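Local coordinates for protein putative Zn-dependent Alcohol Dehydrogenase (Rhodobacter sphaeroides, PDB 3IV6) that binds S-adenosylmethionine in a Rossmann-like domain, consistent with a methyltransferase, although it was named a putative zinc-dependent alcohol dehydrogenase, at residues I38-I43 against R57-K62; D82-L87 against V92-L97; D187-A192 against E206-R211. All coordinates share one frame; numbering follows the deposited sequence.

Interaction 1. Residues I38-I43 against R57-K62; sequences IFLENI and RFLIEK
F39 and L40 pack against L59 and K62 in a buried, apolar contact on one flank of the central sheet, where the end of helix 33-39 and the turn after it meet the start of helix 57-65. The backbones stay well apart, F39 and L59 being nearest in register with 8.1 Å between their CA atoms, so mainly side chains bridge the gap. L59 and L40 share the core of the contact about equally. The CG of L59 stands opposite the backbone N (chi1 172°), which sends CD1 between the two neighbours, 3.9 Å from F39 CB and 4.0 Å from L40 CG, while CD2 approaches the F39 ring obliquely. L40 and L59 run alongside one another, pointing opposite ways. On the outer side L40 CD1 rests 3.7 Å from K62 CB, the leucine nearly perpendicular to the lysine chain, which then bends at chi2 (-46°) and carries its amino group away toward solvent. Beyond L40 the chain reverses in a type II turn closed by I43 N to L40 O (3.1 Å), and R66 binds the carbonyl oxygens of both turn ends. From the sheet, L115 meets L40, and D117 and S147 meet F39. Helix 57-65 follows the first strand, 48-52, of the Rossmann-like core, and S55, in the loop before it, binds S-adenosylmethionine. With almost entirely hydrocarbon groups meeting, and no polar pair across the contact, shape and burial rather than directed bonds hold the two segments together, and the lysine contributes its aliphatic base while its charge remains at the surface.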
# COMPACT_ATOMS: atom_id res chain seq x y z
N ILE A 38 -7.22 -12.86 -8.56
CA ILE A 38 -8.27 -12.57 -7.61
C ILE A 38 -8.61 -11.08 -7.52
O ILE A 38 -9.76 -10.70 -7.33
CB ILE A 38 -7.89 -13.11 -6.23
CG1 ILE A 38 -7.88 -14.64 -6.26
CG2 ILE A 38 -8.82 -12.58 -5.13
CD1 ILE A 38 -7.07 -15.25 -5.13
N PHE A 39 -7.58 -10.24 -7.64
CA PHE A 39 -7.69 -8.78 -7.63
C PHE A 39 -8.54 -8.32 -8.81
O PHE A 39 -9.09 -7.22 -8.82
CB PHE A 39 -6.28 -8.14 -7.72
CG PHE A 39 -5.74 -7.66 -6.39
CD1 PHE A 39 -4.72 -8.35 -5.76
CD2 PHE A 39 -6.28 -6.54 -5.76
CE1 PHE A 39 -4.24 -7.92 -4.54
CE2 PHE A 39 -5.81 -6.11 -4.53
CZ PHE A 39 -4.78 -6.80 -3.91
N LEU A 40 -8.67 -9.18 -9.81
CA LEU A 40 -9.17 -8.78 -11.10
C LEU A 40 -10.45 -9.47 -11.49
O LEU A 40 -10.95 -9.26 -12.58
CB LEU A 40 -8.09 -9.03 -12.17
CG LEU A 40 -6.87 -8.12 -12.18
CD1 LEU A 40 -5.91 -8.56 -13.28
CD2 LEU A 40 -7.31 -6.71 -12.38
N GLU A 41 -10.97 -10.31 -10.62
CA GLU A 41 -12.17 -11.07 -10.95
C GLU A 41 -13.37 -10.19 -11.24
O GLU A 41 -13.63 -9.26 -10.52
CB GLU A 41 -12.53 -12.01 -9.83
CG GLU A 41 -11.51 -13.07 -9.57
CD GLU A 41 -11.88 -13.92 -8.38
OE1 GLU A 41 -12.91 -13.62 -7.73
OE2 GLU A 41 -11.14 -14.87 -8.09
N ASN A 42 -14.11 -10.54 -12.29
CA ASN A 42 -15.32 -9.82 -12.63
C ASN A 42 -15.00 -8.45 -13.18
O ASN A 42 -15.91 -7.66 -13.38
CB ASN A 42 -16.24 -9.64 -11.43
CG ASN A 42 -16.72 -10.94 -10.87
OD1 ASN A 42 -16.47 -12.01 -11.45
ND2 ASN A 42 -17.39 -10.88 -9.72
N ILE A 43 -13.71 -8.18 -13.38
CA ILE A 43 -13.29 -6.99 -14.12
C ILE A 43 -13.11 -7.37 -15.59
O ILE A 43 -12.42 -8.34 -15.93
CB ILE A 43 -12.02 -6.38 -13.59
CG1 ILE A 43 -12.19 -6.01 -12.12
CG2 ILE A 43 -11.62 -5.17 -14.44
CD1 ILE A 43 -10.93 -5.44 -11.52
N ARG A 57 3.82 -3.81 -10.50
CA ARG A 57 4.02 -3.88 -11.93
C ARG A 57 3.33 -5.05 -12.65
O ARG A 57 2.91 -4.89 -13.80
CB ARG A 57 5.51 -3.85 -12.26
CG ARG A 57 5.79 -3.95 -13.73
CD ARG A 57 6.25 -5.32 -14.08
NE ARG A 57 6.29 -5.50 -15.53
CZ ARG A 57 7.40 -5.55 -16.25
NH1 ARG A 57 8.61 -5.47 -15.68
NH2 ARG A 57 7.31 -5.70 -17.56
N PHE A 58 3.21 -6.20 -11.99
CA PHE A 58 2.65 -7.38 -12.67
C PHE A 58 1.13 -7.40 -12.58
O PHE A 58 0.46 -7.80 -13.52
CB PHE A 58 3.32 -8.69 -12.20
CG PHE A 58 4.81 -8.68 -12.39
CD1 PHE A 58 5.34 -8.62 -13.67
CD2 PHE A 58 5.68 -8.64 -11.31
CE1 PHE A 58 6.71 -8.57 -13.86
CE2 PHE A 58 7.03 -8.58 -11.50
CZ PHE A 58 7.55 -8.55 -12.77
N LEU A 59 0.61 -6.92 -11.45
CA LEU A 59 -0.82 -6.67 -11.34
C LEU A 59 -1.29 -5.67 -12.39
O LEU A 59 -2.29 -5.86 -13.06
CB LEU A 59 -1.17 -6.14 -9.96
CG LEU A 59 -2.63 -5.70 -9.92
CD1 LEU A 59 -3.55 -6.90 -10.22
CD2 LEU A 59 -2.93 -5.18 -8.56
N ILE A 60 -0.54 -4.59 -12.56
CA ILE A 60 -0.95 -3.60 -13.54
C ILE A 60 -0.93 -4.22 -14.94
O ILE A 60 -1.80 -3.94 -15.75
CB ILE A 60 -0.05 -2.35 -13.42
CG1 ILE A 60 -0.40 -1.59 -12.13
CG2 ILE A 60 -0.15 -1.46 -14.66
CD1 ILE A 60 0.84 -0.90 -11.41
N GLU A 61 0.02 -5.10 -15.19
CA GLU A 61 0.20 -5.66 -16.53
C GLU A 61 -0.90 -6.68 -16.89
O GLU A 61 -1.31 -6.76 -18.05
CB GLU A 61 1.60 -6.26 -16.65
CG GLU A 61 2.02 -6.73 -18.02
CD GLU A 61 3.52 -7.09 -18.04
OE1 GLU A 61 4.24 -6.70 -17.07
OE2 GLU A 61 3.96 -7.74 -19.01
N LYS A 62 -1.39 -7.44 -15.91
CA LYS A 62 -2.53 -8.33 -16.11
C LYS A 62 -3.82 -7.53 -16.32
O LYS A 62 -4.69 -7.93 -17.10
CB LYS A 62 -2.70 -9.32 -14.97
CG LYS A 62 -1.65 -10.42 -14.94
CD LYS A 62 -1.39 -11.06 -16.29
CE LYS A 62 -0.55 -12.33 -16.14
NZ LYS A 62 -0.70 -13.34 -17.23

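Interaction 2. Residues D82-L87 against V92-L97; sequences DLAEAL and VTIDLL
A84 and I94 mark the closest backbone approach between the last turns of helix 77-86 and the edge strand 93-96, with 7.2 Å between their CA atoms. The helix runs through A86, and L87 is the first residue to leave helical angles; a short loop then brings the chain back to V92 and the strand. Within the segment A86 N bonds to D82 O in the regular helical pattern. The strand spends its backbone bonds on its other neighbour: T93, D95 and L97 pair with V72 and D74 of parallel strand 69-74. The two segments thus supply the helix and second strand of the beta-alpha-beta unit 69-74, 77-86, 93-96, a building block of the Rossmann-like fold, and here the helix is laid over one face of the sheet at its outer edge. I94 is the residue that fills the space between them. Its long branch is extended (chi2 -174°) and carries CD1 to the helix, between the consecutive residues L83 and A84. There CD1 lies 3.6 Å from L83 CD2 and 3.8 Å from A84 CB, also coming up to the backbone at A84 N. L83 reaches it with CG turned opposite its own backbone N (chi1 176°), the two chains meeting at a slant, and further inward L83 packs on V72 and A54. Near the loop, L87 and V92 come no closer than 4.5 Å to the facing segment; L87 leans on I60 and V92 on L64 of helix 57-65. C80, one helical turn before A84, also touches I94. Just beyond the strand, L97 contacts the bound S-adenosylmethionine, and its backbone pairs with D74, another residue of that site.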
# COMPACT_ATOMS: atom_id res chain seq x y z
N ASP A 82 10.14 4.49 -13.60
CA ASP A 82 10.60 3.11 -13.82
C ASP A 82 9.48 2.21 -14.34
O ASP A 82 9.70 1.27 -15.12
CB ASP A 82 11.16 2.52 -12.52
CG ASP A 82 12.56 3.04 -12.18
OD1 ASP A 82 13.09 3.85 -12.97
OD2 ASP A 82 13.11 2.63 -11.12
N LEU A 83 8.26 2.52 -13.89
CA LEU A 83 7.08 1.77 -14.31
C LEU A 83 6.78 2.11 -15.77
O LEU A 83 6.58 1.21 -16.60
CB LEU A 83 5.87 2.05 -13.41
CG LEU A 83 4.64 1.33 -13.96
CD1 LEU A 83 4.78 -0.19 -13.92
CD2 LEU A 83 3.34 1.81 -13.36
N ALA A 84 6.75 3.40 -16.10
CA ALA A 84 6.55 3.86 -17.47
C ALA A 84 7.62 3.33 -18.40
O ALA A 84 7.39 3.15 -19.59
CB ALA A 84 6.54 5.37 -17.53
N GLU A 85 8.81 3.09 -17.87
CA GLU A 85 9.85 2.46 -18.68
C GLU A 85 9.54 0.98 -19.01
O GLU A 85 9.58 0.57 -20.17
CB GLU A 85 11.20 2.63 -18.00
CG GLU A 85 12.34 1.85 -18.62
CD GLU A 85 13.61 1.98 -17.81
OE1 GLU A 85 13.88 1.08 -16.96
OE2 GLU A 85 14.32 2.99 -18.01
N ALA A 86 9.22 0.20 -17.97
CA ALA A 86 8.83 -1.19 -18.12
C ALA A 86 7.59 -1.40 -18.98
O ALA A 86 7.36 -2.51 -19.48
CB ALA A 86 8.63 -1.80 -16.75
N LEU A 87 6.78 -0.36 -19.17
CA LEU A 87 5.56 -0.47 -19.97
C LEU A 87 5.53 0.52 -21.12
O LEU A 87 4.49 1.13 -21.38
CB LEU A 87 4.34 -0.21 -19.08
CG LEU A 87 4.15 -1.16 -17.90
CD1 LEU A 87 3.09 -0.65 -16.96
CD2 LEU A 87 3.79 -2.56 -18.41
N VAL A 92 -1.19 3.18 -21.23
CA VAL A 92 -1.56 3.25 -19.84
C VAL A 92 -1.22 4.64 -19.33
O VAL A 92 -0.25 5.24 -19.77
CB VAL A 92 -0.75 2.26 -19.00
CG1 VAL A 92 0.71 2.64 -19.01
CG2 VAL A 92 -1.23 2.28 -17.58
N THR A 93 -2.02 5.12 -18.40
CA THR A 93 -1.86 6.44 -17.82
C THR A 93 -1.22 6.32 -16.45
O THR A 93 -1.69 5.56 -15.60
CB THR A 93 -3.22 7.13 -17.63
OG1 THR A 93 -3.86 7.27 -18.90
CG2 THR A 93 -3.03 8.49 -16.98
N ILE A 94 -0.15 7.09 -16.23
CA ILE A 94 0.57 7.01 -14.96
C ILE A 94 0.70 8.40 -14.38
O ILE A 94 1.34 9.25 -14.98
CB ILE A 94 2.01 6.43 -15.14
CG1 ILE A 94 1.96 5.04 -15.75
CG2 ILE A 94 2.77 6.41 -13.80
CD1 ILE A 94 3.31 4.39 -15.81
N ASP A 95 0.10 8.63 -13.22
CA ASP A 95 0.05 9.98 -12.67
C ASP A 95 0.71 10.07 -11.32
O ASP A 95 0.69 9.13 -10.55
CB ASP A 95 -1.39 10.49 -12.59
CG ASP A 95 -1.95 10.86 -13.95
OD1 ASP A 95 -1.18 11.48 -14.73
OD2 ASP A 95 -3.14 10.53 -14.24
N LEU A 96 1.27 11.22 -11.02
CA LEU A 96 1.83 11.45 -9.70
C LEU A 96 0.72 11.91 -8.75
O LEU A 96 0.15 12.98 -8.94
CB LEU A 96 2.96 12.47 -9.82
CG LEU A 96 3.95 12.68 -8.67
CD1 LEU A 96 5.02 11.60 -8.60
CD2 LEU A 96 4.58 14.07 -8.84
N LEU A 97 0.38 11.10 -7.74
CA LEU A 97 -0.70 11.47 -6.82
C LEU A 97 -0.51 10.86 -5.43
O LEU A 97 0.03 9.78 -5.28
CB LEU A 97 -2.07 11.08 -7.41
CG LEU A 97 -3.36 11.29 -6.59
CD1 LEU A 97 -4.56 11.50 -7.48
CD2 LEU A 97 -3.65 10.13 -5.62

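Interaction 3. Residues D187-A192 against E206-R211; sequences DVLDRA and EWYRRR
The ring of Y208 is met obliquely by L189 CD1, while one of its faces carries R211 NH1, 3.8 Å above the plane and toward the rim. That guanidinium group has Y208 CE1 over one face and W207 CD2 at its edge, in plane, and is tied by a salt bridge to E214. F182 adds an edge-to-face contact to Y208. The link between the helices is the other branch of L189: CD2 sits 3.8 Å from Y208 CB and 3.8 Å from R209 CG, in the notch between two successive side chains. R209 then bends at chi3 (36°), bringing NE 3.3 Å from E206 OE1, above the carboxylate plane. R210 NE takes E206 OE2 at 2.8 Å through the anti lone pair, so one carboxylate joins two arginines. With an alanine in place of R209 the CG that L189 CD2 rests on would be gone, which would probably leave a gap beside the leucine and E206 OE1 without this charged partner. Arrangement and place are those of a small helix-helix interface, 187-192 on 201-210, in the part of the chain between sheet strands 143-149 and 237-244.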
# COMPACT_ATOMS: atom_id res chain seq x y z
N ASP A 187 19.57 2.19 16.57
CA ASP A 187 20.54 1.11 16.38
C ASP A 187 19.85 -0.24 16.34
O ASP A 187 20.40 -1.21 15.79
CB ASP A 187 21.59 1.14 17.50
CG ASP A 187 22.58 0.00 17.39
OD1 ASP A 187 23.38 -0.00 16.43
OD2 ASP A 187 22.58 -0.88 18.27
N VAL A 188 18.66 -0.32 16.91
CA VAL A 188 17.89 -1.56 16.93
C VAL A 188 17.44 -1.94 15.53
O VAL A 188 17.38 -3.12 15.18
CB VAL A 188 16.66 -1.45 17.85
CG1 VAL A 188 15.89 -2.76 17.86
CG2 VAL A 188 17.08 -1.06 19.25
N LEU A 189 17.11 -0.94 14.72
CA LEU A 189 16.68 -1.17 13.35
C LEU A 189 17.69 -2.01 12.58
O LEU A 189 17.36 -3.06 12.03
CB LEU A 189 16.45 0.16 12.63
CG LEU A 189 15.71 0.09 11.28
CD1 LEU A 189 14.39 -0.64 11.44
CD2 LEU A 189 15.50 1.48 10.71
N ASP A 190 18.94 -1.54 12.55
CA ASP A 190 20.01 -2.26 11.87
C ASP A 190 20.00 -3.74 12.24
O ASP A 190 20.14 -4.61 11.38
CB ASP A 190 21.37 -1.64 12.21
CG ASP A 190 21.43 -0.16 11.89
OD1 ASP A 190 20.41 0.53 12.09
OD2 ASP A 190 22.49 0.31 11.44
N ARG A 191 19.83 -4.02 13.52
CA ARG A 191 19.98 -5.38 14.04
C ARG A 191 18.81 -6.26 13.62
O ARG A 191 18.93 -7.49 13.59
CB ARG A 191 20.11 -5.36 15.56
CG ARG A 191 20.62 -6.66 16.16
CD ARG A 191 21.46 -6.42 17.40
NE ARG A 191 20.88 -7.05 18.58
CZ ARG A 191 20.36 -6.38 19.61
NH1 ARG A 191 20.34 -5.05 19.60
NH2 ARG A 191 19.86 -7.04 20.64
N ALA A 192 17.68 -5.63 13.32
CA ALA A 192 16.42 -6.35 13.15
C ALA A 192 16.13 -6.61 11.67
O ALA A 192 15.29 -7.44 11.34
CB ALA A 192 15.28 -5.58 13.79
N GLU A 206 17.92 2.52 4.98
CA GLU A 206 17.52 3.87 4.59
C GLU A 206 16.04 3.94 4.22
O GLU A 206 15.31 4.83 4.67
CB GLU A 206 18.41 4.42 3.48
CG GLU A 206 18.22 5.93 3.20
CD GLU A 206 18.46 6.81 4.44
OE1 GLU A 206 19.18 6.36 5.39
OE2 GLU A 206 17.93 7.95 4.46
N TRP A 207 15.60 2.97 3.41
CA TRP A 207 14.19 2.79 3.09
C TRP A 207 13.30 2.75 4.35
O TRP A 207 12.27 3.40 4.42
CB TRP A 207 14.09 1.46 2.41
CG TRP A 207 12.80 1.13 1.80
CD1 TRP A 207 12.00 1.95 1.07
CD2 TRP A 207 12.18 -0.14 1.83
NE1 TRP A 207 10.89 1.26 0.66
CE2 TRP A 207 10.98 -0.03 1.11
CE3 TRP A 207 12.51 -1.37 2.40
CZ2 TRP A 207 10.12 -1.10 0.93
CZ3 TRP A 207 11.65 -2.44 2.23
CH2 TRP A 207 10.47 -2.30 1.50
N TYR A 208 13.71 1.97 5.33
CA TYR A 208 12.97 1.91 6.58
C TYR A 208 12.94 3.26 7.30
O TYR A 208 11.89 3.67 7.77
CB TYR A 208 13.51 0.79 7.49
CG TYR A 208 12.74 -0.50 7.30
CD1 TYR A 208 11.48 -0.67 7.89
CD2 TYR A 208 13.22 -1.52 6.49
CE1 TYR A 208 10.75 -1.81 7.70
CE2 TYR A 208 12.47 -2.69 6.28
CZ TYR A 208 11.24 -2.83 6.90
OH TYR A 208 10.47 -3.97 6.72
N ARG A 209 14.09 3.92 7.39
CA ARG A 209 14.19 5.18 8.10
C ARG A 209 13.35 6.27 7.44
O ARG A 209 12.77 7.12 8.11
CB ARG A 209 15.65 5.63 8.19
CG ARG A 209 16.46 4.91 9.26
CD ARG A 209 17.95 5.09 9.04
NE ARG A 209 18.27 6.41 8.51
CZ ARG A 209 18.66 7.44 9.25
NH1 ARG A 209 18.76 7.31 10.57
NH2 ARG A 209 18.93 8.60 8.69
N ARG A 210 13.29 6.23 6.11
CA ARG A 210 12.55 7.22 5.35
C ARG A 210 11.05 6.92 5.35
O ARG A 210 10.24 7.75 4.94
CB ARG A 210 13.06 7.29 3.91
CG ARG A 210 14.54 7.64 3.80
CD ARG A 210 14.91 8.05 2.38
NE ARG A 210 16.27 8.57 2.29
CZ ARG A 210 16.86 8.91 1.16
NH1 ARG A 210 16.22 8.79 0.00
NH2 ARG A 210 18.10 9.38 1.17
N ARG A 211 10.70 5.73 5.82
CA ARG A 211 9.33 5.23 5.69
C ARG A 211 8.43 5.79 6.78
O ARG A 211 7.21 5.74 6.68
CB ARG A 211 9.32 3.70 5.72
CG ARG A 211 8.98 3.05 4.39
CD ARG A 211 9.47 1.61 4.34
NE ARG A 211 8.60 0.71 5.09
CZ ARG A 211 8.58 -0.61 4.93
NH1 ARG A 211 9.38 -1.19 4.04
NH2 ARG A 211 7.75 -1.35 5.66

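In the fold
Interactions 1 and 2 adjoin each other, their centres about 16 Å apart, because helix 57-65 lies beside helix 77-86: R57 CG is 3.9 Å from L83 CD1, and I60 packs on L87. Together they form part of the Rossmann-like core that holds S-adenosylmethionine. The side chain of L59 lies about 7 Å from the ligand and that of L83 about 8 Å, whereas L97 of interaction 2 touches it. Interaction 3 stands apart, its centre about 32 Å from that of interaction 1 and about 28 Å from that of interaction 2, with the nearest atoms of interactions 2 and 3 about 12 Å apart. Even so, the Y208 side chain is only about 11 Å from the ligand.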